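Local coordinates for protein glutamate receptor IIB (Drosophila melanogaster, PDB 4WXJ) that probably serves as a glutamate-gated ion channel subunit of the postsynaptic muscle membrane, seen here as its ligand-binding domain with glutamate bound, at residues 44-49 against 245-250. Sequence-based numbering, arbitrary orientation.
Sequences VDLIYM and LRLSER
Met-49 and Leu-247 bring two helical segments, 44-49 and 245-250, to their nearest backbone approach, with 8.1 Å between their CA atoms. Leu-247 does the reaching from helix 237-250: its CB points toward helix 42-54, and its two methyls divide the work. CD1 rests against two residues one helical turn apart, 3.9 Å from CD1 of Leu-46 and also 3.9 Å from CB of Met-49. CD2 faces the methionine methyl, with Leu-247 CD2 and Met-49 CE 4.1 Å apart.

Met-49 touches with both ends of its side chain. After an extended middle, the chain bends about the CG-SD bond (chi3 70°), which swings CE back across the leucine, 4.1 Å from Leu-247 CD1. The first bond of the Leu-46 side chain does not aim at Leu-247; with CG anti to the backbone N (chi1 180°), its CD1 methyl is still carried over to it. Helix 252-261 adds to the cluster, with Leu-253 packing on Leu-46 and Glu-252 touching Met-49. Nearby, Asp-45 joins helix 42-54 to helix 252-261 through a salt bridge to Lys-259 and a hydrogen bond to Trp-260.

The patch, 134 Å² buried with both sides summed, lies in the lobe of the clamshell-like ligand-binding domain that contains helix 42-54, with Leu-46 about 14 Å from the bound glutamate by side chain. A long, weak ion pair of Arg-246 with Glu-53 also links helices 237-250 and 42-54. Between the two segments themselves no hydrogen bond or ion pair crosses, so the fit rests on the shapes of apolar groups, and no directional bond across it fixes the position of Leu-247.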
ATOM      1  N   VAL A  44     -11.198   6.425   4.033  1.00 22.32           N
ATOM      2  CA  VAL A  44     -12.389   6.790   4.791  1.00 21.06           C
ATOM      3  C   VAL A  44     -13.398   7.479   3.875  1.00 25.93           C
ATOM      4  O   VAL A  44     -14.573   7.113   3.850  1.00 28.32           O
ATOM      5  CB  VAL A  44     -12.048   7.710   5.980  1.00 23.55           C
ATOM      6  CG1 VAL A  44     -13.316   8.142   6.713  1.00 22.09           C
ATOM      7  CG2 VAL A  44     -11.098   7.005   6.939  1.00 24.29           C
ATOM      8  N   ASP A  45     -12.936   8.476   3.126  1.00 28.01           N
ATOM      9  CA  ASP A  45     -13.790   9.169   2.168  1.00 29.12           C
ATOM     10  C   ASP A  45     -14.390   8.210   1.138  1.00 29.79           C
ATOM     11  O   ASP A  45     -15.566   8.323   0.795  1.00 28.12           O
ATOM     12  CB  ASP A  45     -13.005  10.265   1.440  1.00 23.21           C
ATOM     13  CG  ASP A  45     -12.659  11.440   2.339  1.00 34.64           C
ATOM     14  OD1 ASP A  45     -13.195  11.521   3.465  1.00 27.02           O
ATOM     15  OD2 ASP A  45     -11.854  12.292   1.904  1.00 26.70           O
ATOM     16  N   LEU A  46     -13.584   7.271   0.651  1.00 26.58           N
ATOM     17  CA  LEU A  46     -14.026   6.382  -0.421  1.00 22.27           C
ATOM     18  C   LEU A  46     -15.105   5.411   0.061  1.00 25.58           C
ATOM     19  O   LEU A  46     -16.015   5.068  -0.692  1.00 28.61           O
ATOM     20  CB  LEU A  46     -12.838   5.608  -1.001  1.00 27.94           C
ATOM     21  CG  LEU A  46     -13.164   4.627  -2.133  1.00 19.69           C
ATOM     22  CD1 LEU A  46     -13.893   5.318  -3.280  1.00 30.53           C
ATOM     23  CD2 LEU A  46     -11.898   3.954  -2.639  1.00 28.52           C
ATOM     24  N   ILE A  47     -15.006   4.971   1.311  1.00 30.18           N
ATOM     25  CA  ILE A  47     -16.015   4.081   1.880  1.00 32.43           C
ATOM     26  C   ILE A  47     -17.315   4.849   2.116  1.00 22.73           C
ATOM     27  O   ILE A  47     -18.402   4.320   1.888  1.00 31.07           O
ATOM     28  CB  ILE A  47     -15.539   3.441   3.203  1.00 24.64           C
ATOM     29  CG1 ILE A  47     -14.377   2.473   2.950  1.00 23.61           C
ATOM     30  CG2 ILE A  47     -16.687   2.708   3.900  1.00 28.26           C
ATOM     31  CD1 ILE A  47     -14.730   1.240   2.129  1.00 28.55           C
ATOM     32  N   TYR A  48     -17.199   6.090   2.578  1.00 24.95           N
ATOM     33  CA  TYR A  48     -18.361   6.961   2.736  1.00 30.11           C
ATOM     34  C   TYR A  48     -19.056   7.183   1.397  1.00 34.77           C
ATOM     35  O   TYR A  48     -20.281   7.105   1.302  1.00 29.82           O
ATOM     36  CB  TYR A  48     -17.960   8.312   3.336  1.00 26.09           C
ATOM     37  CG  TYR A  48     -18.014   8.362   4.847  1.00 33.14           C
ATOM     38  CD1 TYR A  48     -19.229   8.455   5.514  1.00 33.23           C
ATOM     39  CD2 TYR A  48     -16.853   8.327   5.606  1.00 41.35           C
ATOM     40  CE1 TYR A  48     -19.285   8.504   6.895  1.00 49.30           C
ATOM     41  CE2 TYR A  48     -16.898   8.377   6.987  1.00 39.31           C
ATOM     42  CZ  TYR A  48     -18.116   8.465   7.626  1.00 43.57           C
ATOM     43  OH  TYR A  48     -18.165   8.515   9.000  1.00 38.81           O
ATOM     44  N   MET A  49     -18.265   7.465   0.366  1.00 28.31           N
ATOM     45  CA  MET A  49     -18.796   7.691  -0.973  1.00 25.30           C
ATOM     46  C   MET A  49     -19.465   6.431  -1.513  1.00 32.65           C
ATOM     47  O   MET A  49     -20.526   6.501  -2.136  1.00 33.10           O
ATOM     48  CB  MET A  49     -17.680   8.142  -1.920  1.00 28.14           C
ATOM     49  CG  MET A  49     -17.116   9.517  -1.599  1.00 33.65           C
ATOM     50  SD  MET A  49     -15.452   9.776  -2.250  1.00 36.41           S
ATOM     51  CE  MET A  49     -15.783   9.864  -4.006  1.00 29.40           C
ATOM     52  N   LEU A 245     -16.601   2.259 -10.201  1.00 18.62           N
ATOM     53  CA  LEU A 245     -16.578   2.708 -11.587  1.00 13.67           C
ATOM     54  C   LEU A 245     -17.450   3.947 -11.804  1.00 13.84           C
ATOM     55  O   LEU A 245     -17.127   4.797 -12.633  1.00 19.82           O
ATOM     56  CB  LEU A 245     -17.026   1.574 -12.511  1.00 14.74           C
ATOM     57  CG  LEU A 245     -16.029   0.417 -12.599  1.00 19.33           C
ATOM     58  CD1 LEU A 245     -16.683  -0.823 -13.188  1.00 20.84           C
ATOM     59  CD2 LEU A 245     -14.814   0.818 -13.421  1.00 17.77           C
ATOM     60  N   ARG A 246     -18.550   4.055 -11.063  1.00 28.08           N
ATOM     61  CA  ARG A 246     -19.392   5.249 -11.134  1.00 23.48           C
ATOM     62  C   ARG A 246     -18.605   6.474 -10.682  1.00 24.54           C
ATOM     63  O   ARG A 246     -18.546   7.483 -11.386  1.00 20.21           O
ATOM     64  CB  ARG A 246     -20.646   5.089 -10.272  1.00 30.45           C
ATOM     65  CG  ARG A 246     -21.574   6.301 -10.291  1.00 34.74           C
ATOM     66  CD  ARG A 246     -22.319   6.407 -11.609  1.00 45.21           C
ATOM     67  NE  ARG A 246     -23.667   5.856 -11.504  1.00 52.70           N
ATOM     68  CZ  ARG A 246     -24.400   5.452 -12.537  1.00 59.90           C
ATOM     69  NH1 ARG A 246     -23.920   5.521 -13.771  1.00 66.03           N
ATOM     70  NH2 ARG A 246     -25.616   4.966 -12.331  1.00 66.54           N
ATOM     71  N   LEU A 247     -18.007   6.375  -9.498  1.00 22.44           N
ATOM     72  CA  LEU A 247     -17.219   7.464  -8.936  1.00 17.06           C
ATOM     73  C   LEU A 247     -16.053   7.825  -9.851  1.00 18.08           C
ATOM     74  O   LEU A 247     -15.696   8.996  -9.984  1.00 20.02           O
ATOM     75  CB  LEU A 247     -16.701   7.083  -7.548  1.00 22.32           C
ATOM     76  CG  LEU A 247     -17.772   6.756  -6.502  1.00 21.60           C
ATOM     77  CD1 LEU A 247     -17.137   6.222  -5.226  1.00 22.01           C
ATOM     78  CD2 LEU A 247     -18.629   7.976  -6.201  1.00 25.18           C
ATOM     79  N   SER A 248     -15.463   6.815 -10.481  1.00 21.37           N
ATOM     80  CA  SER A 248     -14.351   7.033 -11.397  1.00 15.22           C
ATOM     81  C   SER A 248     -14.790   7.834 -12.617  1.00 13.60           C
ATOM     82  O   SER A 248     -14.182   8.846 -12.961  1.00 13.96           O
ATOM     83  CB  SER A 248     -13.757   5.697 -11.844  1.00 22.13           C
ATOM     84  OG  SER A 248     -12.676   5.897 -12.739  1.00 21.47           O
ATOM     85  N   GLU A 249     -15.855   7.374 -13.264  1.00 14.09           N
ATOM     86  CA  GLU A 249     -16.317   7.984 -14.505  1.00 18.17           C
ATOM     87  C   GLU A 249     -16.879   9.388 -14.276  1.00 14.85           C
ATOM     88  O   GLU A 249     -16.835  10.228 -15.169  1.00 13.68           O
ATOM     89  CB  GLU A 249     -17.365   7.084 -15.168  1.00 23.48           C
ATOM     90  CG  GLU A 249     -16.783   5.763 -15.665  1.00 24.35           C
ATOM     91  CD  GLU A 249     -17.838   4.781 -16.145  1.00 31.42           C
ATOM     92  OE1 GLU A 249     -19.029   5.155 -16.201  1.00 29.91           O
ATOM     93  OE2 GLU A 249     -17.471   3.629 -16.464  1.00 30.85           O
ATOM     94  N   ARG A 250     -17.399   9.640 -13.078  1.00 15.75           N
ATOM     95  CA  ARG A 250     -17.866  10.978 -12.716  1.00 17.50           C
ATOM     96  C   ARG A 250     -16.706  11.952 -12.530  1.00 13.80           C
ATOM     97  O   ARG A 250     -16.884  13.167 -12.631  1.00 16.60           O
ATOM     98  CB  ARG A 250     -18.698  10.925 -11.436  1.00 15.56           C
ATOM     99  CG  ARG A 250     -20.076  10.317 -11.612  1.00 23.99           C
ATOM    100  CD  ARG A 250     -21.048  11.292 -12.257  1.00 30.54           C
ATOM    101  NE  ARG A 250     -22.383  10.709 -12.362  1.00 35.30           N
ATOM    102  CZ  ARG A 250     -22.807   9.965 -13.380  1.00 36.92           C
ATOM    103  NH1 ARG A 250     -22.011   9.711 -14.413  1.00 36.91           N
ATOM    104  NH2 ARG A 250     -24.040   9.476 -13.368  1.00 38.02           N
TER